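Local coordinates for cytoplasmic protein (Cryptococcus neoformans var. grubii serotype A, PDB 7LPO), which probably hydrolyses steryl beta-glucosides, acting as a sterylglucosidase of glycoside hydrolase family 5, at residues E274-P286 / G294-G306. Sequence-based numbering, arbitrary orientation.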
loop_
_atom_site.group_PDB
_atom_site.type_symbol
_atom_site.label_atom_id
_atom_site.label_comp_id
_atom_site.label_asym_id
_atom_site.label_seq_id
_atom_site.Cartn_x
_atom_site.Cartn_y
_atom_site.Cartn_z
ATOM N N GLU A 274 -3.762 -14.438 -1.611
ATOM C CA GLU A 274 -3.285 -15.765 -1.980
ATOM C C GLU A 274 -4.416 -16.782 -2.059
ATOM O O GLU A 274 -4.180 -17.928 -2.451
ATOM C CB GLU A 274 -2.226 -16.251 -0.976
ATOM C CG GLU A 274 -1.275 -15.155 -0.506
ATOM C CD GLU A 274 -0.005 -15.693 0.175
ATOM O OE1 GLU A 274 1.028 -14.982 0.154
ATOM O OE2 GLU A 274 -0.041 -16.817 0.731
ATOM N N GLY A 275 -5.632 -16.388 -1.692
ATOM C CA GLY A 275 -6.737 -17.328 -1.653
ATOM C C GLY A 275 -6.411 -18.559 -0.841
ATOM O O GLY A 275 -5.849 -18.485 0.255
ATOM N N LEU A 276 -6.764 -19.717 -1.379
ATOM C CA LEU A 276 -6.471 -20.985 -0.734
ATOM C C LEU A 276 -5.176 -21.611 -1.227
ATOM O O LEU A 276 -4.836 -22.717 -0.795
ATOM C CB LEU A 276 -7.632 -21.944 -0.955
ATOM C CG LEU A 276 -8.901 -21.540 -0.202
ATOM C CD1 LEU A 276 -10.074 -22.374 -0.650
ATOM C CD2 LEU A 276 -8.677 -21.667 1.302
ATOM N N ILE A 277 -4.444 -20.928 -2.108
ATOM C CA ILE A 277 -3.269 -21.517 -2.733
ATOM C C ILE A 277 -2.202 -21.764 -1.678
ATOM O O ILE A 277 -1.817 -20.853 -0.934
ATOM C CB ILE A 277 -2.725 -20.598 -3.834
ATOM C CG1 ILE A 277 -3.730 -20.426 -4.968
ATOM C CG2 ILE A 277 -1.431 -21.153 -4.370
ATOM C CD1 ILE A 277 -3.454 -19.193 -5.812
ATOM N N GLY A 278 -1.702 -22.992 -1.627
ATOM C CA GLY A 278 -0.725 -23.364 -0.633
ATOM C C GLY A 278 -1.302 -23.818 0.683
ATOM O O GLY A 278 -0.533 -24.157 1.586
ATOM N N CYS A 279 -2.625 -23.837 0.829
ATOM C CA CYS A 279 -3.208 -24.329 2.067
ATOM C C CYS A 279 -2.786 -25.775 2.273
ATOM O O CYS A 279 -2.955 -26.612 1.384
ATOM C CB CYS A 279 -4.731 -24.230 2.039
ATOM S SG CYS A 279 -5.478 -24.754 3.618
ATOM N N LYS A 280 -2.216 -26.062 3.443
ATOM C CA LYS A 280 -1.737 -27.411 3.725
ATOM C C LYS A 280 -2.861 -28.330 4.182
ATOM O O LYS A 280 -2.812 -29.536 3.928
ATOM C CB LYS A 280 -0.637 -27.362 4.791
ATOM C CG LYS A 280 0.556 -26.497 4.411
ATOM C CD LYS A 280 1.341 -27.111 3.264
ATOM C CE LYS A 280 2.458 -26.181 2.784
ATOM N NZ LYS A 280 2.095 -25.466 1.514
ATOM N N ASP A 281 -3.878 -27.781 4.838
ATOM C CA ASP A 281 -4.918 -28.594 5.461
ATOM C C ASP A 281 -6.160 -27.722 5.591
ATOM O O ASP A 281 -6.195 -26.800 6.412
ATOM C CB ASP A 281 -4.443 -29.109 6.816
ATOM C CG ASP A 281 -5.384 -30.127 7.423
ATOM O OD1 ASP A 281 -6.489 -30.324 6.880
ATOM O OD2 ASP A 281 -5.010 -30.733 8.453
ATOM N N LEU A 282 -7.172 -28.013 4.781
ATOM C CA LEU A 282 -8.376 -27.198 4.766
ATOM C C LEU A 282 -9.206 -27.332 6.036
ATOM O O LEU A 282 -10.198 -26.608 6.188
ATOM C CB LEU A 282 -9.218 -27.578 3.551
ATOM C CG LEU A 282 -8.610 -27.169 2.206
ATOM C CD1 LEU A 282 -9.243 -27.947 1.076
ATOM C CD2 LEU A 282 -8.770 -25.678 1.989
ATOM N N ALA A 283 -8.835 -28.224 6.946
ATOM C CA ALA A 283 -9.605 -28.417 8.166
ATOM C C ALA A 283 -9.146 -27.518 9.306
ATOM O O ALA A 283 -9.762 -27.532 10.374
ATOM C CB ALA A 283 -9.528 -29.881 8.606
ATOM N N VAL A 284 -8.097 -26.731 9.116
ATOM C CA VAL A 284 -7.557 -25.926 10.201
ATOM C C VAL A 284 -7.088 -24.577 9.680
ATOM O O VAL A 284 -6.750 -24.424 8.504
ATOM C CB VAL A 284 -6.390 -26.654 10.906
ATOM C CG1 VAL A 284 -6.860 -27.961 11.520
ATOM C CG2 VAL A 284 -5.264 -26.916 9.917
ATOM N N ILE A 285 -7.080 -23.595 10.574
ATOM C CA ILE A 285 -6.359 -22.345 10.369
ATOM C C ILE A 285 -4.964 -22.519 10.965
ATOM O O ILE A 285 -4.852 -22.815 12.163
ATOM C CB ILE A 285 -7.082 -21.166 11.027
ATOM C CG1 ILE A 285 -8.327 -20.780 10.223
ATOM C CG2 ILE A 285 -6.133 -19.971 11.152
ATOM C CD1 ILE A 285 -9.315 -19.954 10.997
ATOM N N PRO A 286 -3.899 -22.334 10.194
ATOM C CA PRO A 286 -2.558 -22.550 10.749
ATOM C C PRO A 286 -2.205 -21.503 11.791
ATOM O O PRO A 286 -2.603 -20.339 11.697
ATOM C CB PRO A 286 -1.642 -22.451 9.525
ATOM C CG PRO A 286 -2.399 -21.630 8.531
ATOM C CD PRO A 286 -3.870 -21.858 8.798
ATOM N N GLY A 294 -11.906 -11.819 15.452
ATOM C CA GLY A 294 -13.318 -12.057 15.304
ATOM C C GLY A 294 -13.578 -13.497 14.914
ATOM O O GLY A 294 -12.689 -14.360 15.005
ATOM N N PRO A 295 -14.804 -13.781 14.469
ATOM C CA PRO A 295 -15.144 -15.159 14.082
ATOM C C PRO A 295 -14.309 -15.596 12.892
ATOM O O PRO A 295 -14.280 -14.928 11.859
ATOM C CB PRO A 295 -16.636 -15.086 13.729
ATOM C CG PRO A 295 -17.108 -13.727 14.217
ATOM C CD PRO A 295 -15.901 -12.833 14.210
ATOM N N SER A 296 -13.636 -16.732 13.037
ATOM C CA SER A 296 -12.648 -17.186 12.061
ATOM C C SER A 296 -12.944 -18.620 11.648
ATOM O O SER A 296 -12.393 -19.575 12.213
ATOM C CB SER A 296 -11.233 -17.066 12.624
ATOM O OG SER A 296 -11.016 -15.772 13.172
ATOM N N PRO A 297 -13.803 -18.815 10.659
ATOM C CA PRO A 297 -14.032 -20.181 10.167
ATOM C C PRO A 297 -12.788 -20.724 9.477
ATOM O O PRO A 297 -12.052 -19.991 8.811
ATOM C CB PRO A 297 -15.205 -20.037 9.189
ATOM C CG PRO A 297 -15.369 -18.584 8.936
ATOM C CD PRO A 297 -14.696 -17.814 10.047
ATOM N N THR A 298 -12.528 -22.013 9.686
ATOM C CA THR A 298 -11.537 -22.719 8.891
ATOM C C THR A 298 -11.999 -22.735 7.436
ATOM O O THR A 298 -13.171 -22.476 7.155
ATOM C CB THR A 298 -11.376 -24.142 9.411
ATOM O OG1 THR A 298 -12.613 -24.850 9.243
ATOM C CG2 THR A 298 -11.009 -24.131 10.896
ATOM N N PRO A 299 -11.108 -23.043 6.491
ATOM C CA PRO A 299 -11.560 -23.135 5.087
ATOM C C PRO A 299 -12.764 -24.050 4.897
ATOM O O PRO A 299 -13.714 -23.673 4.197
ATOM C CB PRO A 299 -10.312 -23.649 4.351
ATOM C CG PRO A 299 -9.165 -23.134 5.176
ATOM C CD PRO A 299 -9.645 -23.194 6.618
ATOM N N ILE A 300 -12.780 -25.223 5.532
ATOM C CA ILE A 300 -13.898 -26.139 5.324
ATOM C C ILE A 300 -15.146 -25.641 6.050
ATOM O O ILE A 300 -16.266 -25.765 5.539
ATOM C CB ILE A 300 -13.519 -27.569 5.751
ATOM C CG1 ILE A 300 -14.673 -28.530 5.452
ATOM C CG2 ILE A 300 -13.176 -27.617 7.229
ATOM C CD1 ILE A 300 -15.027 -28.637 4.000
ATOM N N GLU A 301 -14.984 -25.060 7.243
ATOM C CA GLU A 301 -16.138 -24.466 7.910
ATOM C C GLU A 301 -16.756 -23.364 7.057
ATOM O O GLU A 301 -17.979 -23.208 7.027
ATOM C CB GLU A 301 -15.751 -23.917 9.281
ATOM C CG GLU A 301 -15.500 -24.990 10.329
ATOM C CD GLU A 301 -15.116 -24.408 11.693
ATOM O OE1 GLU A 301 -14.514 -23.307 11.744
ATOM O OE2 GLU A 301 -15.421 -25.058 12.721
ATOM N N GLY A 302 -15.927 -22.583 6.361
ATOM C CA GLY A 302 -16.457 -21.511 5.534
ATOM C C GLY A 302 -17.214 -22.026 4.324
ATOM O O GLY A 302 -18.220 -21.438 3.917
ATOM N N MET A 303 -16.736 -23.127 3.733
ATOM C CA MET A 303 -17.449 -23.764 2.633
ATOM C C MET A 303 -18.802 -24.301 3.089
ATOM O O MET A 303 -19.807 -24.144 2.387
ATOM C CB MET A 303 -16.596 -24.890 2.048
ATOM C CG MET A 303 -15.345 -24.415 1.308
ATOM S SD MET A 303 -14.222 -25.769 0.877
ATOM C CE MET A 303 -12.816 -24.851 0.245
ATOM N N ARG A 304 -18.850 -24.951 4.254
ATOM C CA ARG A 304 -20.136 -25.396 4.784
ATOM C C ARG A 304 -21.061 -24.215 5.020
ATOM O O ARG A 304 -22.261 -24.283 4.726
ATOM C CB ARG A 304 -19.946 -26.167 6.085
ATOM C CG ARG A 304 -19.265 -27.516 5.927
ATOM C CD ARG A 304 -18.748 -27.977 7.271
ATOM N NE ARG A 304 -17.993 -29.223 7.190
ATOM C CZ ARG A 304 -17.091 -29.603 8.090
ATOM N NH1 ARG A 304 -16.827 -28.822 9.131
ATOM N NH2 ARG A 304 -16.452 -30.759 7.940
ATOM N N LEU A 305 -20.519 -23.124 5.564
ATOM C CA LEU A 305 -21.315 -21.915 5.735
ATOM C C LEU A 305 -21.809 -21.393 4.391
ATOM O O LEU A 305 -22.947 -20.933 4.270
ATOM C CB LEU A 305 -20.481 -20.847 6.452
ATOM C CG LEU A 305 -20.222 -21.064 7.946
ATOM C CD1 LEU A 305 -19.188 -20.050 8.466
ATOM C CD2 LEU A 305 -21.496 -20.949 8.740
ATOM N N GLY A 306 -20.950 -21.427 3.374
ATOM C CA GLY A 306 -21.345 -20.967 2.057
ATOM C C GLY A 306 -22.416 -21.818 1.407
ATOM O O GLY A 306 -23.011 -21.389 0.413
HETATM O O HOH W 1 -12.367 -27.179 10.679
#
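Pro-299, in the first turn of helix 299-306, is packed tightly against Leu-282: Leu-282 CD2 lies 3.5 Å from Pro-299 CB, closer than carbons usually come. Proline suits this place, since a first-turn residue needs no N-H for the helix and its rigid ring offers a compact apolar surface. Leu-276 CD2 rests on the same ring, while Leu-276 CD1 meets Met-303 CE tip to tip at 3.8 Å, a distance the flexible, unbranched methionine spans with its chain extended beyond CG. Beyond these side chains, Gln-209 of helix 206-221 touches both Leu-276 and Pro-299. In a second close patch the long branch of Ile-285 sets CD1 against Ser-296 CB and two carbonyl oxygens, Ser-296 O (3.3 Å) and Pro-297 O (3.5 Å).

One direct hydrogen bond joins the segments, from Ile-300 N to Leu-282 O (3.0 Å), so the loop carbonyl takes up a first-turn N-H. The solvent side lies at Ala-283 and Val-284, whose side chains point away from 294-306; here a water bridges Ala-283 O and Thr-298 OG1.

Threonine serves twice: its methyl CG2 packs on the loop at Ala-283 O, while chi1 of 64° turns OG1 to accept from Glu-301 N (3.1 Å). Glu-301 OE1 accepts from Thr-298 N in return: the reciprocal pair of an N-terminal capping box.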